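Local structure of ribonucleoside-diphosphate reductase subunit beta (Clostridium botulinum, 6ZJK) at residues 103-114 with 133-144. The protein serves as the di-iron subunit of a ribonucleotide reductase, the enzyme that converts ribonucleoside diphosphates to the deoxyribonucleotides needed for DNA synthesis. Sequence-based numbering, arbitrary orientation.
Sequences LNFLDSVQSENL and QTFQEEIHAQSY. With FE (Fe (III) ion), chain H; FE (Fe (III) ion), chain G.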
loop_
_atom_site.group_PDB
_atom_site.type_symbol
_atom_site.label_atom_id
_atom_site.label_comp_id
_atom_site.label_asym_id
_atom_site.label_seq_id
_atom_site.Cartn_x
_atom_site.Cartn_y
_atom_site.Cartn_z
ATOM N N LEU A 103 -2.631 8.711 -18.343
ATOM C CA LEU A 103 -3.027 8.607 -16.947
ATOM C C LEU A 103 -2.577 7.273 -16.337
ATOM O O LEU A 103 -2.144 7.229 -15.175
ATOM C CB LEU A 103 -4.542 8.789 -16.824
ATOM C CG LEU A 103 -5.131 10.127 -17.291
ATOM C CD1 LEU A 103 -6.611 10.252 -16.919
ATOM C CD2 LEU A 103 -4.334 11.339 -16.776
ATOM N N ASN A 104 -2.612 6.192 -17.123
ATOM C CA ASN A 104 -2.134 4.895 -16.631
ATOM C C ASN A 104 -0.649 4.945 -16.312
ATOM O O ASN A 104 -0.188 4.308 -15.359
ATOM C CB ASN A 104 -2.408 3.785 -17.668
ATOM C CG ASN A 104 -2.133 2.371 -17.117
ATOM O OD1 ASN A 104 -2.718 1.942 -16.121
ATOM N ND2 ASN A 104 -1.248 1.651 -17.777
ATOM N N PHE A 105 0.119 5.683 -17.105
ATOM C CA PHE A 105 1.516 5.900 -16.766
ATOM C C PHE A 105 1.647 6.664 -15.446
ATOM O O PHE A 105 2.503 6.330 -14.614
ATOM C CB PHE A 105 2.223 6.655 -17.895
ATOM C CG PHE A 105 3.486 7.324 -17.452
ATOM C CD1 PHE A 105 4.687 6.629 -17.461
ATOM C CD2 PHE A 105 3.471 8.642 -16.978
ATOM C CE1 PHE A 105 5.854 7.247 -17.034
ATOM C CE2 PHE A 105 4.624 9.248 -16.542
ATOM C CZ PHE A 105 5.818 8.562 -16.573
ATOM N N LEU A 106 0.787 7.643 -15.202
ATOM C CA LEU A 106 0.878 8.462 -13.993
ATOM C C LEU A 106 0.683 7.666 -12.701
ATOM O O LEU A 106 1.470 7.710 -11.847
ATOM C CB LEU A 106 -0.044 9.656 -14.059
ATOM C CG LEU A 106 0.242 10.750 -15.061
ATOM C CD1 LEU A 106 -0.678 11.900 -14.909
ATOM C CD2 LEU A 106 1.659 11.175 -15.191
ATOM N N ASP A 107 -0.384 6.919 -12.643
ATOM C CA ASP A 107 -0.676 6.099 -11.532
ATOM C C ASP A 107 0.351 4.971 -11.383
ATOM O O ASP A 107 0.643 4.603 -10.305
ATOM C CB ASP A 107 -2.067 5.569 -11.599
ATOM C CG ASP A 107 -3.115 6.591 -11.239
ATOM O OD1 ASP A 107 -3.049 7.241 -10.221
ATOM O OD2 ASP A 107 -4.059 6.719 -11.958
ATOM N N SER A 108 0.908 4.456 -12.469
ATOM C CA SER A 108 1.895 3.440 -12.375
ATOM C C SER A 108 3.134 3.975 -11.719
ATOM O O SER A 108 3.664 3.352 -10.890
ATOM C CB SER A 108 2.204 2.804 -13.734
ATOM O OG SER A 108 1.153 2.006 -14.166
ATOM N N VAL A 109 3.589 5.152 -12.089
ATOM C CA VAL A 109 4.773 5.679 -11.459
ATOM C C VAL A 109 4.510 6.123 -10.020
ATOM O O VAL A 109 5.367 6.103 -9.247
ATOM C CB VAL A 109 5.490 6.795 -12.192
ATOM C CG1 VAL A 109 6.046 6.344 -13.491
ATOM C CG2 VAL A 109 4.623 7.972 -12.373
ATOM N N GLN A 110 3.298 6.500 -9.706
ATOM C CA GLN A 110 2.936 6.861 -8.370
ATOM C C GLN A 110 3.058 5.594 -7.536
ATOM O O GLN A 110 3.646 5.614 -6.520
ATOM C CB GLN A 110 1.533 7.393 -8.308
ATOM C CG GLN A 110 1.345 8.798 -8.802
ATOM C CD GLN A 110 2.115 9.806 -8.042
ATOM O OE1 GLN A 110 3.263 10.019 -8.287
ATOM N NE2 GLN A 110 1.470 10.425 -7.099
ATOM N N SER A 111 2.573 4.461 -8.018
ATOM C CA SER A 111 2.650 3.178 -7.321
ATOM C C SER A 111 4.065 2.697 -7.056
ATOM O O SER A 111 4.307 2.009 -6.128
ATOM C CB SER A 111 1.921 2.098 -8.080
ATOM O OG SER A 111 0.578 2.322 -8.159
ATOM N N GLU A 112 4.993 3.057 -7.901
ATOM C CA GLU A 112 6.336 2.718 -7.730
ATOM C C GLU A 112 7.113 3.716 -6.924
ATOM O O GLU A 112 8.011 3.339 -6.263
ATOM C CB GLU A 112 7.000 2.640 -9.074
ATOM C CG GLU A 112 6.598 1.459 -9.891
ATOM C CD GLU A 112 7.221 0.197 -9.425
ATOM O OE1 GLU A 112 6.614 -0.825 -9.657
ATOM O OE2 GLU A 112 8.307 0.235 -8.859
ATOM N N ASN A 113 6.795 4.987 -7.009
ATOM C CA ASN A 113 7.555 5.993 -6.309
ATOM C C ASN A 113 7.166 6.288 -4.865
ATOM O O ASN A 113 8.002 6.587 -4.098
ATOM C CB ASN A 113 7.524 7.296 -7.056
ATOM C CG ASN A 113 8.481 8.292 -6.516
ATOM O OD1 ASN A 113 9.658 8.041 -6.454
ATOM N ND2 ASN A 113 7.990 9.421 -6.145
ATOM N N LEU A 114 5.892 6.268 -4.559
ATOM C CA LEU A 114 5.427 6.522 -3.222
ATOM C C LEU A 114 6.169 5.747 -2.121
ATOM O O LEU A 114 6.464 6.301 -1.112
ATOM C CB LEU A 114 3.939 6.286 -3.128
ATOM C CG LEU A 114 3.130 7.362 -3.796
ATOM C CD1 LEU A 114 1.662 7.142 -3.703
ATOM C CD2 LEU A 114 3.521 8.706 -3.262
ATOM N N GLN A 133 -2.418 5.547 0.231
ATOM C CA GLN A 133 -2.412 6.243 -1.016
ATOM C C GLN A 133 -1.930 5.299 -2.078
ATOM O O GLN A 133 -2.537 5.210 -3.065
ATOM C CB GLN A 133 -1.539 7.486 -0.985
ATOM C CG GLN A 133 -1.579 8.336 -2.220
ATOM C CD GLN A 133 -0.705 9.569 -2.186
ATOM O OE1 GLN A 133 -0.177 9.982 -1.177
ATOM N NE2 GLN A 133 -0.561 10.169 -3.331
ATOM N N THR A 134 -0.824 4.622 -1.843
ATOM C CA THR A 134 -0.266 3.698 -2.831
ATOM C C THR A 134 -1.287 2.647 -3.261
ATOM O O THR A 134 -1.404 2.324 -4.456
ATOM C CB THR A 134 0.975 3.016 -2.265
ATOM O OG1 THR A 134 1.962 4.002 -1.966
ATOM C CG2 THR A 134 1.548 2.033 -3.256
ATOM N N PHE A 135 -2.020 2.099 -2.293
ATOM C CA PHE A 135 -3.085 1.141 -2.565
ATOM C C PHE A 135 -4.154 1.742 -3.477
ATOM O O PHE A 135 -4.607 1.089 -4.423
ATOM C CB PHE A 135 -3.659 0.693 -1.219
ATOM C CG PHE A 135 -5.048 0.155 -1.274
ATOM C CD1 PHE A 135 -5.284 -1.170 -1.628
ATOM C CD2 PHE A 135 -6.123 0.949 -0.912
ATOM C CE1 PHE A 135 -6.571 -1.686 -1.638
ATOM C CE2 PHE A 135 -7.418 0.448 -0.928
ATOM C CZ PHE A 135 -7.643 -0.873 -1.292
ATOM N N GLN A 136 -4.539 2.999 -3.233
ATOM C CA GLN A 136 -5.545 3.678 -4.058
ATOM C C GLN A 136 -5.052 3.917 -5.475
ATOM O O GLN A 136 -5.852 3.872 -6.417
ATOM C CB GLN A 136 -5.964 5.028 -3.436
ATOM C CG GLN A 136 -6.777 4.871 -2.152
ATOM C CD GLN A 136 -7.241 6.156 -1.515
ATOM O OE1 GLN A 136 -6.845 7.263 -1.919
ATOM N NE2 GLN A 136 -8.111 6.021 -0.509
ATOM N N GLU A 137 -3.779 4.154 -5.654
ATOM C CA GLU A 137 -3.207 4.344 -6.945
ATOM C C GLU A 137 -3.238 3.010 -7.741
ATOM O O GLU A 137 -3.472 3.024 -8.908
ATOM C CB GLU A 137 -1.804 4.898 -6.880
ATOM C CG GLU A 137 -1.552 6.232 -6.191
ATOM C CD GLU A 137 -2.389 7.432 -6.601
ATOM O OE1 GLU A 137 -3.443 7.307 -7.117
ATOM O OE2 GLU A 137 -1.989 8.552 -6.345
ATOM N N GLU A 138 -2.991 1.888 -7.076
ATOM C CA GLU A 138 -3.128 0.590 -7.731
ATOM C C GLU A 138 -4.557 0.360 -8.206
ATOM O O GLU A 138 -4.780 -0.212 -9.286
ATOM C CB GLU A 138 -2.681 -0.544 -6.808
ATOM C CG GLU A 138 -1.209 -0.518 -6.403
ATOM C CD GLU A 138 -0.270 -1.011 -7.488
ATOM O OE1 GLU A 138 -0.732 -1.326 -8.608
ATOM O OE2 GLU A 138 0.947 -1.106 -7.216
ATOM N N ILE A 139 -5.539 0.779 -7.409
ATOM C CA ILE A 139 -6.933 0.633 -7.824
ATOM C C ILE A 139 -7.249 1.514 -9.037
ATOM O O ILE A 139 -8.010 1.111 -9.934
ATOM C CB ILE A 139 -7.863 0.895 -6.630
ATOM C CG1 ILE A 139 -7.696 -0.254 -5.619
ATOM C CG2 ILE A 139 -9.319 1.011 -7.056
ATOM C CD1 ILE A 139 -8.764 -0.268 -4.554
ATOM N N HIS A 140 -6.605 2.645 -9.129
ATOM C CA HIS A 140 -6.823 3.578 -10.217
ATOM C C HIS A 140 -6.317 2.972 -11.497
ATOM O O HIS A 140 -6.985 2.931 -12.451
ATOM C CB HIS A 140 -6.179 4.936 -9.951
ATOM C CG HIS A 140 -6.829 5.706 -8.842
ATOM N ND1 HIS A 140 -6.242 6.788 -8.231
ATOM C CD2 HIS A 140 -7.986 5.493 -8.197
ATOM C CE1 HIS A 140 -7.033 7.198 -7.273
ATOM N NE2 HIS A 140 -8.092 6.436 -7.235
ATOM N N ALA A 141 -5.125 2.476 -11.439
ATOM C CA ALA A 141 -4.504 1.865 -12.606
ATOM C C ALA A 141 -5.316 0.681 -13.107
ATOM O O ALA A 141 -5.447 0.474 -14.324
ATOM C CB ALA A 141 -3.069 1.453 -12.280
ATOM N N GLN A 142 -5.919 -0.094 -12.232
ATOM C CA GLN A 142 -6.712 -1.240 -12.606
ATOM C C GLN A 142 -8.009 -0.879 -13.228
ATOM O O GLN A 142 -8.494 -1.570 -14.063
ATOM C CB GLN A 142 -7.002 -2.126 -11.413
ATOM C CG GLN A 142 -7.610 -3.453 -11.740
ATOM C CD GLN A 142 -9.042 -3.492 -11.486
ATOM O OE1 GLN A 142 -9.523 -2.878 -10.603
ATOM N NE2 GLN A 142 -9.727 -4.216 -12.252
ATOM N N SER A 143 -8.588 0.195 -12.751
ATOM C CA SER A 143 -9.784 0.798 -13.328
ATOM C C SER A 143 -9.644 0.987 -14.833
ATOM O O SER A 143 -10.659 0.995 -15.545
ATOM C CB SER A 143 -10.111 2.144 -12.660
ATOM O OG SER A 143 -9.230 3.179 -13.084
ATOM N N TYR A 144 -8.449 1.330 -15.243
ATOM C CA TYR A 144 -8.173 1.611 -16.627
ATOM C C TYR A 144 -8.166 0.302 -17.408
ATOM O O TYR A 144 -8.673 0.251 -18.463
ATOM C CB TYR A 144 -6.893 2.419 -16.853
ATOM C CG TYR A 144 -6.779 3.702 -16.031
ATOM C CD1 TYR A 144 -7.865 4.495 -15.824
ATOM C CD2 TYR A 144 -5.603 4.081 -15.463
ATOM C CE1 TYR A 144 -7.779 5.634 -15.082
ATOM C CE2 TYR A 144 -5.510 5.225 -14.724
ATOM C CZ TYR A 144 -6.602 5.985 -14.538
ATOM O OH TYR A 144 -6.522 7.082 -13.788
HETATM FE FE FE H . -4.464 8.219 -8.838
HETATM FE FE FE G . -3.227 10.332 -6.647
HETATM O O HOH W 1 -5.246 9.739 -7.134
#
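Asp107 and Glu137 meet at one iron(III) ion, which the Asp107 OD1 and Glu137 OE1 atoms each bind at 2.2 Å. His140 adds ND1 to this iron, 2.4 Å away, and a water joins it to the second iron. Glu137 spans the pair: its OE2 lies 2.2 Å from the second iron, so one carboxylate bridges both metals. Glu137 is bent about CB-CG (chi2 -52°), which brings its carboxylate to the irons, while its CG touches Gln110 CB and Leu114 CD1. The Asp107 OD1 and Glu137 OE1 oxygens stand only 3.1 Å apart, a closeness the shared cation probably offsets.

The other oxygen of Asp107 is held from 133-144. Tyr144 OH donates to Asp107 OD2 at 3.1 Å, arriving nearly in line with the C-O bond, while the carboxylate and phenol planes differ by 27°. This bond, with the metal bond at OD1, fixes the rotation of the carboxylate. Asn104 OD1 lies at the edge of the Tyr144 ring, the planes 83° apart; the amide's main polar partner is Arg49 of the second subunit. The same two ligands also pack as knobs into holes: Asp107 among Glu137, His140, Ala141 and Tyr144, Glu137 among Asp107, Gln110, Ser111 and Leu114. Further along, Leu114 CB rests 3.2 Å from Thr134 OG1, whose polar partner is Leu130 O.

Arg49 of the second subunit packs on Ser111 and Ala141 and forms salt bridges to Glu112 and Glu138, the latter also hydrogen-bonded to Asn131 of that subunit. Asp237 receives the NE2 hydrogen bond of His140, and Glu204, Glu238 and His241 complete the second iron's site, as expected of a class I R2 subunit. The two segments run antiparallel at 153°, their axes 8.6 Å apart, inside the helical bundle, where helices 190-220 and 225-255 close over the metal side.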